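Local structure of sensor protein (Shewanella oneidensis, 3LIC) at residues A[27-32]-A[130-135]; A[33-38]-A[63-68]; A[37-42]-A[161-166]; A[69-74]-A[169-174]. The protein is a putative membrane-bound histidine kinase whose extracellular PDC-fold domain probably senses an outside signal and passes it to a two-component pathway. All coordinates share one frame; numbering follows the deposited sequence.

Interaction 1: residues A[27-32]-A[130-135]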
loop_
_atom_site.group_PDB
_atom_site.type_symbol
_atom_site.label_atom_id
_atom_site.label_comp_id
_atom_site.label_asym_id
_atom_site.label_seq_id
_atom_site.Cartn_x
_atom_site.Cartn_y
_atom_site.Cartn_z
ATOM N N PHE A 27 10.347 -3.225 -5.099
ATOM C CA PHE A 27 10.012 -3.994 -6.261
ATOM C C PHE A 27 8.480 -4.335 -6.312
ATOM O O PHE A 27 7.898 -4.328 -7.374
ATOM C CB PHE A 27 10.982 -5.197 -6.417
ATOM C CG PHE A 27 12.377 -4.758 -6.834
ATOM C CD1 PHE A 27 12.620 -4.293 -8.139
ATOM C CD2 PHE A 27 13.436 -4.805 -5.946
ATOM C CE1 PHE A 27 13.886 -3.859 -8.519
ATOM C CE2 PHE A 27 14.686 -4.366 -6.316
ATOM C CZ PHE A 27 14.907 -3.880 -7.608
ATOM N N LEU A 28 7.838 -4.546 -5.160
ATOM C CA LEU A 28 6.426 -4.818 -5.080
ATOM C C LEU A 28 5.620 -3.616 -5.570
ATOM O O LEU A 28 4.676 -3.774 -6.343
ATOM C CB LEU A 28 6.053 -5.109 -3.630
ATOM C CG LEU A 28 4.545 -5.318 -3.344
ATOM C CD1 LEU A 28 3.970 -6.459 -4.217
ATOM C CD2 LEU A 28 4.289 -5.603 -1.891
ATOM N N LEU A 29 6.008 -2.410 -5.142
ATOM C CA LEU A 29 5.233 -1.198 -5.430
ATOM C C LEU A 29 5.482 -0.778 -6.870
ATOM O O LEU A 29 4.571 -0.359 -7.582
ATOM C CB LEU A 29 5.638 -0.071 -4.439
ATOM C CG LEU A 29 5.328 -0.260 -2.928
ATOM C CD1 LEU A 29 5.915 0.903 -2.091
ATOM C CD2 LEU A 29 3.834 -0.354 -2.664
ATOM N N GLU A 30 6.710 -0.981 -7.353
ATOM C CA GLU A 30 6.976 -0.666 -8.735
ATOM C C GLU A 30 6.277 -1.667 -9.669
ATOM O O GLU A 30 5.846 -1.269 -10.761
ATOM C CB GLU A 30 8.479 -0.584 -9.039
ATOM C CG GLU A 30 9.146 0.525 -8.210
ATOM C CD GLU A 30 10.661 0.593 -8.433
ATOM O OE1 GLU A 30 11.205 -0.357 -9.026
ATOM O OE2 GLU A 30 11.305 1.589 -7.998
ATOM N N HIS A 31 6.212 -2.955 -9.283
ATOM C CA HIS A 31 5.472 -3.939 -10.084
ATOM C C HIS A 31 3.971 -3.520 -10.221
ATOM O O HIS A 31 3.384 -3.554 -11.283
ATOM C CB HIS A 31 5.613 -5.336 -9.449
ATOM C CG HIS A 31 4.900 -6.407 -10.204
ATOM N ND1 HIS A 31 4.413 -7.558 -9.604
ATOM C CD2 HIS A 31 4.553 -6.483 -11.505
ATOM C CE1 HIS A 31 3.805 -8.306 -10.507
ATOM N NE2 HIS A 31 3.889 -7.678 -11.675
ATOM N N ALA A 32 3.366 -3.101 -9.124
ATOM C CA ALA A 32 1.952 -2.677 -9.109
ATOM C C ALA A 32 1.755 -1.408 -9.967
ATOM O O ALA A 32 0.805 -1.308 -10.735
ATOM C CB ALA A 32 1.511 -2.402 -7.657
ATOM N N GLY A 130 -0.674 8.674 -12.277
ATOM C CA GLY A 130 -0.846 7.647 -11.258
ATOM C C GLY A 130 -0.616 8.112 -9.827
ATOM O O GLY A 130 0.125 9.052 -9.567
ATOM N N TYR A 131 -1.258 7.444 -8.881
ATOM C CA TYR A 131 -1.411 7.957 -7.547
ATOM C C TYR A 131 -1.560 6.781 -6.539
ATOM O O TYR A 131 -2.420 5.919 -6.770
ATOM C CB TYR A 131 -2.734 8.781 -7.605
ATOM C CG TYR A 131 -3.184 9.105 -6.238
ATOM C CD1 TYR A 131 -2.497 10.110 -5.518
ATOM C CD2 TYR A 131 -4.213 8.424 -5.617
ATOM C CE1 TYR A 131 -2.815 10.486 -4.216
ATOM C CE2 TYR A 131 -4.548 8.782 -4.236
ATOM C CZ TYR A 131 -3.806 9.837 -3.574
ATOM O OH TYR A 131 -4.020 10.305 -2.301
ATOM N N TRP A 132 -0.816 6.732 -5.412
ATOM C CA TRP A 132 -1.129 5.785 -4.339
ATOM C C TRP A 132 -2.137 6.359 -3.367
ATOM O O TRP A 132 -2.000 7.497 -2.990
ATOM C CB TRP A 132 0.099 5.425 -3.513
ATOM C CG TRP A 132 0.931 4.428 -4.181
ATOM C CD1 TRP A 132 2.083 4.670 -4.862
ATOM C CD2 TRP A 132 0.691 2.998 -4.272
ATOM N NE1 TRP A 132 2.574 3.494 -5.385
ATOM C CE2 TRP A 132 1.760 2.449 -5.019
ATOM C CE3 TRP A 132 -0.331 2.141 -3.809
ATOM C CZ2 TRP A 132 1.841 1.070 -5.345
ATOM C CZ3 TRP A 132 -0.229 0.727 -4.082
ATOM C CH2 TRP A 132 0.833 0.224 -4.863
ATOM N N SER A 133 -3.136 5.604 -2.923
ATOM C CA SER A 133 -4.031 6.131 -1.863
ATOM C C SER A 133 -3.383 5.919 -0.466
ATOM O O SER A 133 -2.411 5.118 -0.312
ATOM C CB SER A 133 -5.320 5.333 -1.898
ATOM O OG SER A 133 -4.961 4.010 -1.461
ATOM N N LYS A 134 -3.916 6.588 0.551
ATOM C CA LYS A 134 -3.574 6.272 1.923
ATOM C C LYS A 134 -4.196 4.862 2.219
ATOM O O LYS A 134 -5.037 4.336 1.420
ATOM C CB LYS A 134 -4.193 7.336 2.882
ATOM C CG LYS A 134 -5.758 7.328 2.918
ATOM C CD LYS A 134 -6.380 8.635 3.506
ATOM C CE LYS A 134 -7.393 8.335 4.618
ATOM N NZ LYS A 134 -8.262 7.168 4.233
ATOM N N ALA A 135 -3.838 4.290 3.353
ATOM C CA ALA A 135 -4.414 3.017 3.786
ATOM C C ALA A 135 -5.901 3.176 4.104
ATOM O O ALA A 135 -6.304 4.129 4.781
ATOM C CB ALA A 135 -3.671 2.474 5.004
#
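W132 and L29 reach each other through matching first torsions: in both, CG lies anti to the carbonyl carbon and beside the backbone N, chi1 -80° for W132 and -65° for L29. W132 leaves the edge strand 131-137 toward the long helix 2-46, and the far rim of its benzene ring makes the contact. The leucine does not point directly at the strand; with chi2 at 175°, its CD2 is carried out to meet the indole, 3.6 Å from W132 CZ2 and 3.8 Å from W132 CH2. The two side chains cross at a slant. One helical turn further on, the methyl of A32 does point toward the strand and sits 3.9 Å from W132 CH2, so the outer corner of the indole is touched by both residues. Between them the backbone takes part as well: L29 O lies in the plane of the ring at its edge, 3.8 Å from W132 CZ2. The backbones themselves stay well apart, and the indole spans most of the gap. Around this spot W132 also meets the ring of Y149 and stands edge-to-face with W254, while L167 of strand 161-168 touches both W132 and L29. The tryptophan thus bridges from the outermost strand of the six-stranded sheet of this PDC domain to the long N-terminal helix. No hydrogen bond joins the two segments; the contact is mainly apolar, with one backbone oxygen at the ring edge, which implies that shape and burial, rather than a directional polar bond, probably keep helix and strand together here.

Interaction 2: residues A[33-38]-A[63-68]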
loop_
_atom_site.group_PDB
_atom_site.type_symbol
_atom_site.label_atom_id
_atom_site.label_comp_id
_atom_site.label_asym_id
_atom_site.label_seq_id
_atom_site.Cartn_x
_atom_site.Cartn_y
_atom_site.Cartn_z
ATOM N N GLN A 33 2.688 -0.461 -9.822
ATOM C CA GLN A 33 2.712 0.760 -10.622
ATOM C C GLN A 33 2.742 0.453 -12.096
ATOM O O GLN A 33 1.836 0.884 -12.834
ATOM C CB GLN A 33 3.865 1.665 -10.204
ATOM C CG GLN A 33 3.653 2.165 -8.757
ATOM C CD GLN A 33 4.881 2.865 -8.081
ATOM O OE1 GLN A 33 5.854 3.213 -8.725
ATOM N NE2 GLN A 33 4.823 3.018 -6.778
ATOM N N ALA A 34 3.759 -0.290 -12.510
ATOM C CA ALA A 34 3.976 -0.655 -13.908
ATOM C C ALA A 34 2.809 -1.339 -14.570
ATOM O O ALA A 34 2.460 -1.016 -15.719
ATOM C CB ALA A 34 5.180 -1.559 -14.031
ATOM N N ASN A 35 2.220 -2.290 -13.859
ATOM C CA ASN A 35 1.023 -2.975 -14.336
ATOM C C ASN A 35 -0.250 -2.143 -14.459
ATOM O O ASN A 35 -0.997 -2.282 -15.395
ATOM C CB ASN A 35 0.759 -4.157 -13.428
ATOM C CG ASN A 35 1.488 -5.392 -13.907
ATOM O OD1 ASN A 35 0.880 -6.454 -14.058
ATOM N ND2 ASN A 35 2.783 -5.249 -14.200
ATOM N N THR A 36 -0.524 -1.329 -13.467
ATOM C CA THR A 36 -1.644 -0.410 -13.542
ATOM C C THR A 36 -1.407 0.593 -14.684
ATOM O O THR A 36 -2.289 0.817 -15.490
ATOM C CB THR A 36 -1.814 0.318 -12.229
ATOM O OG1 THR A 36 -1.832 -0.681 -11.232
ATOM C CG2 THR A 36 -3.160 1.090 -12.177
ATOM N N GLN A 37 -0.213 1.160 -14.764
ATOM C CA GLN A 37 0.095 2.031 -15.896
ATOM C C GLN A 37 -0.085 1.303 -17.243
ATOM O O GLN A 37 -0.609 1.868 -18.196
ATOM C CB GLN A 37 1.528 2.622 -15.742
ATOM C CG GLN A 37 1.626 3.576 -14.567
ATOM C CD GLN A 37 3.089 3.953 -14.263
ATOM O OE1 GLN A 37 4.001 3.532 -14.963
ATOM N NE2 GLN A 37 3.313 4.716 -13.206
ATOM N N GLY A 38 0.318 0.049 -17.332
ATOM C CA GLY A 38 0.247 -0.667 -18.618
ATOM C C GLY A 38 -1.254 -0.817 -18.950
ATOM O O GLY A 38 -1.698 -0.525 -20.074
ATOM N N THR A 63 -9.928 -10.816 -13.907
ATOM C CA THR A 63 -9.634 -12.137 -13.285
ATOM C C THR A 63 -8.295 -12.713 -13.665
ATOM O O THR A 63 -7.503 -13.126 -12.780
ATOM C CB THR A 63 -10.710 -13.208 -13.604
ATOM O OG1 THR A 63 -11.938 -12.691 -13.150
ATOM C CG2 THR A 63 -10.428 -14.540 -12.827
ATOM N N ASN A 64 -8.046 -12.750 -14.975
ATOM C CA ASN A 64 -6.769 -13.277 -15.488
ATOM C C ASN A 64 -5.571 -12.497 -14.954
ATOM O O ASN A 64 -4.509 -13.053 -14.611
ATOM C CB ASN A 64 -6.770 -13.191 -17.020
ATOM C CG ASN A 64 -7.754 -14.136 -17.645
ATOM O OD1 ASN A 64 -8.278 -14.999 -16.961
ATOM N ND2 ASN A 64 -8.026 -13.977 -18.949
ATOM N N ARG A 65 -5.734 -11.185 -14.872
ATOM C CA ARG A 65 -4.641 -10.325 -14.365
ATOM C C ARG A 65 -4.388 -10.569 -12.902
ATOM O O ARG A 65 -3.230 -10.604 -12.463
ATOM C CB ARG A 65 -4.954 -8.842 -14.724
ATOM C CG ARG A 65 -4.762 -7.812 -13.609
ATOM C CD ARG A 65 -4.974 -6.294 -14.166
ATOM N NE ARG A 65 -4.326 -5.278 -13.361
ATOM C CZ ARG A 65 -3.285 -4.619 -13.814
ATOM N NH1 ARG A 65 -2.874 -4.886 -15.048
ATOM N NH2 ARG A 65 -2.655 -3.729 -13.063
ATOM N N ILE A 66 -5.420 -10.726 -12.085
ATOM C CA ILE A 66 -5.161 -10.995 -10.668
ATOM C C ILE A 66 -4.625 -12.442 -10.527
ATOM O O ILE A 66 -3.656 -12.738 -9.795
ATOM C CB ILE A 66 -6.518 -10.743 -9.872
ATOM C CG1 ILE A 66 -6.716 -9.220 -9.820
ATOM C CG2 ILE A 66 -6.544 -11.332 -8.437
ATOM C CD1 ILE A 66 -5.450 -8.516 -9.228
ATOM N N GLN A 67 -5.261 -13.354 -11.260
ATOM C CA GLN A 67 -4.841 -14.742 -11.246
ATOM C C GLN A 67 -3.359 -14.889 -11.646
ATOM O O GLN A 67 -2.602 -15.646 -11.042
ATOM C CB GLN A 67 -5.744 -15.528 -12.193
ATOM C CG GLN A 67 -5.788 -17.009 -11.913
ATOM C CD GLN A 67 -7.092 -17.659 -12.453
ATOM O OE1 GLN A 67 -7.531 -18.676 -11.942
ATOM N NE2 GLN A 67 -7.687 -17.072 -13.475
ATOM N N ARG A 68 -2.932 -14.107 -12.623
ATOM C CA ARG A 68 -1.530 -14.156 -13.062
ATOM C C ARG A 68 -0.512 -13.368 -12.228
ATOM O O ARG A 68 0.687 -13.563 -12.399
ATOM C CB ARG A 68 -1.442 -13.837 -14.580
ATOM C CG ARG A 68 -2.330 -14.879 -15.325
ATOM C CD ARG A 68 -2.007 -15.211 -16.777
ATOM N NE ARG A 68 -2.839 -14.412 -17.660
ATOM C CZ ARG A 68 -3.685 -14.857 -18.593
ATOM N NH1 ARG A 68 -4.366 -13.964 -19.311
ATOM N NH2 ARG A 68 -3.841 -16.151 -18.830
#
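R65 lays the end of its guanidinium against the backbone of helix 2-46 at N35 and T36, reaching across from helix 55-68 on a chain extended from CG to NE. This joins the long N-terminal helix to helix 55-68 of the PDC domain as plain helix-to-helix packing. N35 C and T36 N lie at the edge of the guanidinium, near its plane, and R65 NH2 comes within 3.5 Å of N35 CB. The N35 side chain runs past the arginine in the opposite direction, its amide plane turned 50° from the guanidinium. R65 NH1 donates to N35 O at 3.2 Å, with a bent N-H...O angle of 142°; the donor stands above the carbonyl plane, off the lone pairs. T36 crosses the arginine at about a right angle, but its hydroxyl is bonded to A32 O within its own helix. R65 NE also makes a weak hydrogen bond to S75 OG, and R65 touches V165 of the sheet. With R65 cut back to an alanine, N35 O would probably lose this donor and the two helices part of their contact. A positive group over a helical carbonyl implies a partly electrostatic attachment, one that likely owes more to the carbonyl's negative end than to a straight bond.

Interaction 3: residues A[37-42]-A[161-166]. With EDO (1,2-ethanediol), chain B.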
loop_
_atom_site.group_PDB
_atom_site.type_symbol
_atom_site.label_atom_id
_atom_site.label_comp_id
_atom_site.label_asym_id
_atom_site.label_seq_id
_atom_site.Cartn_x
_atom_site.Cartn_y
_atom_site.Cartn_z
ATOM N N GLN A 37 -0.213 1.160 -14.764
ATOM C CA GLN A 37 0.095 2.031 -15.896
ATOM C C GLN A 37 -0.085 1.303 -17.243
ATOM O O GLN A 37 -0.609 1.868 -18.196
ATOM C CB GLN A 37 1.528 2.622 -15.742
ATOM C CG GLN A 37 1.626 3.576 -14.567
ATOM C CD GLN A 37 3.089 3.953 -14.263
ATOM O OE1 GLN A 37 4.001 3.532 -14.963
ATOM N NE2 GLN A 37 3.313 4.716 -13.206
ATOM N N GLY A 38 0.318 0.049 -17.332
ATOM C CA GLY A 38 0.247 -0.667 -18.618
ATOM C C GLY A 38 -1.254 -0.817 -18.950
ATOM O O GLY A 38 -1.698 -0.525 -20.074
ATOM N N LEU A 39 -2.065 -1.192 -17.949
ATOM C CA LEU A 39 -3.489 -1.411 -18.242
ATOM C C LEU A 39 -4.195 -0.100 -18.645
ATOM O O LEU A 39 -4.939 -0.081 -19.652
ATOM C CB LEU A 39 -4.223 -2.169 -17.117
ATOM C CG LEU A 39 -5.726 -2.351 -17.327
ATOM C CD1 LEU A 39 -6.037 -3.147 -18.614
ATOM C CD2 LEU A 39 -6.332 -3.060 -16.060
ATOM N N SER A 40 -3.951 0.991 -17.913
ATOM C CA SER A 40 -4.556 2.260 -18.358
ATOM C C SER A 40 -4.059 2.722 -19.735
ATOM O O SER A 40 -4.775 3.301 -20.497
ATOM C CB SER A 40 -4.358 3.374 -17.328
ATOM O OG SER A 40 -5.211 3.093 -16.212
ATOM N N ASP A 41 -2.805 2.460 -20.026
ATOM C CA ASP A 41 -2.198 2.751 -21.311
ATOM C C ASP A 41 -2.931 1.953 -22.416
ATOM O O ASP A 41 -3.399 2.549 -23.385
ATOM C CB ASP A 41 -0.697 2.383 -21.225
ATOM C CG ASP A 41 0.169 3.227 -22.122
ATOM O OD1 ASP A 41 1.127 2.729 -22.751
ATOM O OD2 ASP A 41 -0.104 4.414 -22.208
ATOM N N PHE A 42 -3.083 0.635 -22.263
ATOM C CA PHE A 42 -3.812 -0.177 -23.272
ATOM C C PHE A 42 -5.241 0.350 -23.508
ATOM O O PHE A 42 -5.677 0.537 -24.673
ATOM C CB PHE A 42 -3.882 -1.717 -22.967
ATOM C CG PHE A 42 -2.523 -2.367 -22.461
ATOM C CD1 PHE A 42 -1.245 -1.770 -22.753
ATOM C CD2 PHE A 42 -2.532 -3.570 -21.707
ATOM C CE1 PHE A 42 0.001 -2.311 -22.288
ATOM C CE2 PHE A 42 -1.285 -4.141 -21.254
ATOM C CZ PHE A 42 -0.003 -3.526 -21.563
ATOM N N GLY A 161 -11.757 7.461 -16.966
ATOM C CA GLY A 161 -11.723 6.642 -15.762
ATOM C C GLY A 161 -10.365 6.352 -15.153
ATOM O O GLY A 161 -9.362 6.916 -15.549
ATOM N N VAL A 162 -10.312 5.419 -14.208
ATOM C CA VAL A 162 -9.016 4.878 -13.726
ATOM C C VAL A 162 -9.025 3.334 -13.696
ATOM O O VAL A 162 -10.090 2.703 -13.567
ATOM C CB VAL A 162 -8.796 5.384 -12.319
ATOM C CG1 VAL A 162 -8.882 6.957 -12.251
ATOM C CG2 VAL A 162 -9.866 4.795 -11.353
ATOM N N THR A 163 -7.866 2.701 -13.812
ATOM C CA THR A 163 -7.711 1.304 -13.457
ATOM C C THR A 163 -6.831 1.285 -12.189
ATOM O O THR A 163 -6.116 2.257 -11.918
ATOM C CB THR A 163 -7.087 0.486 -14.558
ATOM O OG1 THR A 163 -5.705 0.840 -14.701
ATOM C CG2 THR A 163 -7.781 0.769 -15.899
ATOM N N THR A 164 -6.896 0.216 -11.408
ATOM C CA THR A 164 -6.307 0.247 -10.077
ATOM C C THR A 164 -5.631 -1.047 -9.836
ATOM O O THR A 164 -5.915 -2.027 -10.521
ATOM C CB THR A 164 -7.351 0.424 -8.925
ATOM O OG1 THR A 164 -8.216 -0.711 -8.874
ATOM C CG2 THR A 164 -8.167 1.759 -9.037
ATOM N N VAL A 165 -4.747 -1.082 -8.859
ATOM C CA VAL A 165 -4.284 -2.369 -8.314
ATOM C C VAL A 165 -4.370 -2.142 -6.788
ATOM O O VAL A 165 -4.007 -1.049 -6.284
ATOM C CB VAL A 165 -2.830 -2.772 -8.802
ATOM C CG1 VAL A 165 -2.382 -4.069 -8.237
ATOM C CG2 VAL A 165 -2.843 -3.067 -10.288
ATOM N N ASP A 166 -4.931 -3.123 -6.064
ATOM C CA ASP A 166 -4.983 -3.124 -4.594
ATOM C C ASP A 166 -3.926 -4.074 -4.048
ATOM O O ASP A 166 -3.744 -5.204 -4.556
ATOM C CB ASP A 166 -6.370 -3.604 -4.073
ATOM C CG ASP A 166 -7.514 -2.717 -4.535
ATOM O OD1 ASP A 166 -8.676 -3.196 -4.521
ATOM O OD2 ASP A 166 -7.249 -1.531 -4.892
HETATM C C1 EDO B . -10.341 0.030 -5.770
HETATM O O1 EDO B . -9.259 -0.642 -6.452
HETATM C C2 EDO B . -11.143 -0.914 -4.878
HETATM O O2 EDO B . -10.342 -1.296 -3.733
#
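This is a buried helix-on-sheet contact, where the long helix 2-46 packs across strand 161-168 of the antiparallel sheet in the PDC domain, and it combines one polar bond with apolar packing. T163 is the strand residue that carries it. Its OG1 stands between the backbone N and the carbonyl carbon (chi1 70°), a rotamer that turns the hydroxyl to the helix, where T163 OG1 donates to S40 OG at 2.8 Å. T163 CG2 lies 3.5 Å from the same S40 OG. The serine oxygen has a second partner, V151 O on the adjoining strand, so this buried hydroxyl links two strands to the helix. L39 supplies the apolar half: its CD2 comes to 3.9 Å from T163 CB, and the two side chains cross obliquely.

The strand's alternation sends T164 away from the helix. On that opposite face, T164 OG1 donates to O1 of a bound 1,2-ethanediol at 2.6 Å, and the diol's O2 donates to D166 OD1, also at 2.6 Å. Y136 OH binds the diol too. The molecule is probably an additive from crystal growth, but these bonds are consistent with a polar pocket on this face, probably where PDC relatives bind ligands. Strand 161-168 therefore lies between helix 2-46 on one face and the diol on the other, hydrogen-bonded to strand 145-153 along one edge and strand 74-79 along the other, while R65 of helix 55-68 touches L39.

Interaction 4: residues A[69-74]-A[169-174]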
loop_
_atom_site.group_PDB
_atom_site.type_symbol
_atom_site.label_atom_id
_atom_site.label_comp_id
_atom_site.label_asym_id
_atom_site.label_seq_id
_atom_site.Cartn_x
_atom_site.Cartn_y
_atom_site.Cartn_z
ATOM N N ASN A 69 -0.971 -12.487 -11.335
ATOM C CA ASN A 69 -0.064 -11.741 -10.457
ATOM C C ASN A 69 -0.369 -12.000 -9.016
ATOM O O ASN A 69 -1.191 -11.307 -8.432
ATOM C CB ASN A 69 -0.122 -10.244 -10.757
ATOM C CG ASN A 69 0.286 -9.942 -12.181
ATOM O OD1 ASN A 69 -0.540 -9.788 -13.082
ATOM N ND2 ASN A 69 1.550 -9.895 -12.398
ATOM N N PRO A 70 0.279 -13.016 -8.434
ATOM C CA PRO A 70 -0.052 -13.490 -7.063
ATOM C C PRO A 70 0.023 -12.390 -6.001
ATOM O O PRO A 70 -0.708 -12.470 -5.004
ATOM C CB PRO A 70 1.041 -14.533 -6.763
ATOM C CG PRO A 70 1.383 -15.135 -8.212
ATOM C CD PRO A 70 1.292 -13.863 -9.120
ATOM N N ASP A 71 0.914 -11.394 -6.160
ATOM C CA ASP A 71 1.039 -10.326 -5.137
ATOM C C ASP A 71 -0.100 -9.343 -5.093
ATOM O O ASP A 71 -0.209 -8.659 -4.060
ATOM C CB ASP A 71 2.310 -9.513 -5.306
ATOM C CG ASP A 71 3.535 -10.300 -4.898
ATOM O OD1 ASP A 71 3.487 -10.968 -3.823
ATOM O OD2 ASP A 71 4.532 -10.252 -5.645
ATOM N N PHE A 72 -0.913 -9.236 -6.175
ATOM C CA PHE A 72 -2.026 -8.245 -6.203
ATOM C C PHE A 72 -3.253 -8.797 -5.493
ATOM O O PHE A 72 -3.586 -9.937 -5.628
ATOM C CB PHE A 72 -2.405 -7.774 -7.619
ATOM C CG PHE A 72 -1.223 -7.241 -8.463
ATOM C CD1 PHE A 72 -0.078 -6.745 -7.871
ATOM C CD2 PHE A 72 -1.331 -7.156 -9.835
ATOM C CE1 PHE A 72 0.958 -6.215 -8.616
ATOM C CE2 PHE A 72 -0.289 -6.637 -10.623
ATOM C CZ PHE A 72 0.893 -6.192 -9.979
ATOM N N PHE A 73 -3.915 -7.983 -4.691
ATOM C CA PHE A 73 -5.118 -8.420 -4.040
ATOM C C PHE A 73 -6.326 -8.265 -4.978
ATOM O O PHE A 73 -7.207 -9.137 -5.062
ATOM C CB PHE A 73 -5.360 -7.569 -2.790
ATOM C CG PHE A 73 -6.627 -7.922 -2.108
ATOM C CD1 PHE A 73 -6.708 -9.123 -1.353
ATOM C CD2 PHE A 73 -7.778 -7.112 -2.252
ATOM C CE1 PHE A 73 -7.898 -9.496 -0.756
ATOM C CE2 PHE A 73 -8.992 -7.496 -1.665
ATOM C CZ PHE A 73 -9.038 -8.714 -0.921
ATOM N N GLY A 74 -6.371 -7.159 -5.703
ATOM C CA GLY A 74 -7.559 -6.832 -6.462
ATOM C C GLY A 74 -7.265 -5.782 -7.541
ATOM O O GLY A 74 -6.256 -5.090 -7.494
ATOM N N LEU A 169 -2.979 -5.082 3.000
ATOM C CA LEU A 169 -1.918 -4.833 3.973
ATOM C C LEU A 169 -1.524 -6.048 4.736
ATOM O O LEU A 169 -0.349 -6.158 5.114
ATOM C CB LEU A 169 -2.292 -3.767 5.011
ATOM C CG LEU A 169 -2.764 -2.413 4.511
ATOM C CD1 LEU A 169 -2.798 -1.494 5.730
ATOM C CD2 LEU A 169 -1.940 -1.801 3.461
ATOM N N ASP A 170 -2.474 -6.929 5.052
ATOM C CA ASP A 170 -2.099 -8.158 5.807
ATOM C C ASP A 170 -0.968 -8.942 5.154
ATOM O O ASP A 170 -0.250 -9.695 5.819
ATOM C CB ASP A 170 -3.308 -9.102 6.045
ATOM C CG ASP A 170 -4.270 -8.547 7.130
ATOM O OD1 ASP A 170 -3.895 -7.582 7.881
ATOM O OD2 ASP A 170 -5.412 -9.063 7.236
ATOM N N ARG A 171 -0.781 -8.765 3.860
ATOM C CA ARG A 171 0.286 -9.527 3.192
ATOM C C ARG A 171 1.678 -8.913 3.210
ATOM O O ARG A 171 2.651 -9.589 2.870
ATOM C CB ARG A 171 -0.110 -9.825 1.759
ATOM C CG ARG A 171 -1.274 -10.757 1.700
ATOM C CD ARG A 171 -1.587 -11.167 0.275
ATOM N NE ARG A 171 -0.433 -11.919 -0.216
ATOM C CZ ARG A 171 -0.298 -12.312 -1.488
ATOM N NH1 ARG A 171 -1.252 -12.015 -2.380
ATOM N NH2 ARG A 171 0.773 -12.996 -1.858
ATOM N N LEU A 172 1.785 -7.617 3.503
ATOM C CA LEU A 172 3.084 -6.948 3.388
ATOM C C LEU A 172 4.188 -7.624 4.163
ATOM O O LEU A 172 5.293 -7.716 3.653
ATOM C CB LEU A 172 3.019 -5.478 3.824
ATOM C CG LEU A 172 2.199 -4.581 2.919
ATOM C CD1 LEU A 172 2.114 -3.169 3.522
ATOM C CD2 LEU A 172 2.851 -4.587 1.493
ATOM N N PRO A 173 3.945 -8.075 5.407
ATOM C CA PRO A 173 5.045 -8.700 6.186
ATOM C C PRO A 173 5.678 -9.900 5.524
ATOM O O PRO A 173 6.907 -10.033 5.444
ATOM C CB PRO A 173 4.318 -9.169 7.461
ATOM C CG PRO A 173 3.082 -8.163 7.595
ATOM C CD PRO A 173 2.656 -8.120 6.150
ATOM N N GLU A 174 4.837 -10.816 5.047
ATOM C CA GLU A 174 5.358 -11.897 4.254
ATOM C C GLU A 174 6.023 -11.433 2.937
ATOM O O GLU A 174 7.071 -11.967 2.538
ATOM C CB GLU A 174 4.243 -12.868 3.928
ATOM C CG GLU A 174 4.728 -13.799 2.830
ATOM C CD GLU A 174 3.743 -14.904 2.542
ATOM O OE1 GLU A 174 2.511 -14.658 2.715
ATOM O OE2 GLU A 174 4.208 -16.008 2.126
HETATM O O HOH W 1 2.750 -13.432 -4.007
#
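P70 O and R171 NH1 form the close part of this contact, a 2.7 Å hydrogen bond with an N-H...O angle of 165°. The bond lies in the carbonyl plane, and the oxygen sits at the guanidinium edge, near the plane of the guanidinium, so both flat groups are well aligned for it. R171 gets there by a bend in its chain: chi3 of 64° swings the guanidinium round to the turn. The carbonyl it meets belongs to a type I beta turn from N69 to F72, closed by F72 N to N69 O, in the link from helix 55-68 to strand 74-79. Straight after the turn, F73 and G74 both face D166 in a classic beta bulge, where the chain enters the sheet of the PDC fold beside strand 161-168. The looser side belongs to D71. Its carboxylate is turned 43° from the guanidinium, and D71 OD1 stays 3.9 Å from R171 NH2, well out of the guanidinium plane, a long salt bridge of charge alone. A water fills in here, donating to D71 OD1 at 2.6 Å and weakly accepting from R171 NH2 at 3.0 Å. A leucine in place of R171 would probably leave P70 O without its donor and the D71 charge without its distant mate. D71 OD1 also takes a hydrogen bond from Q175 NE2, which ties the turn to helix 172-176.

In the fold
Three of the four contacts use helix 2-46, which meets in succession strand 131-137 (interaction 1), helix 55-68 (interaction 2) and strand 161-168 (interaction 3); interactions 2 and 3 share Q37 and G38. Interactions 1 and 3 are buried against the same sheet, interaction 1 mainly apolar, interaction 3 built round a hydroxyl pair. Interaction 2 is partly buried and relies on an arginine over a backbone carbonyl. Interaction 4 lies at the surface and again sets an arginine on a carbonyl, but with a straighter bond and a water. It joins the others through F72, which packs on H31, N35 and V165, and through D166, whose backbone pairs with F73 and G74.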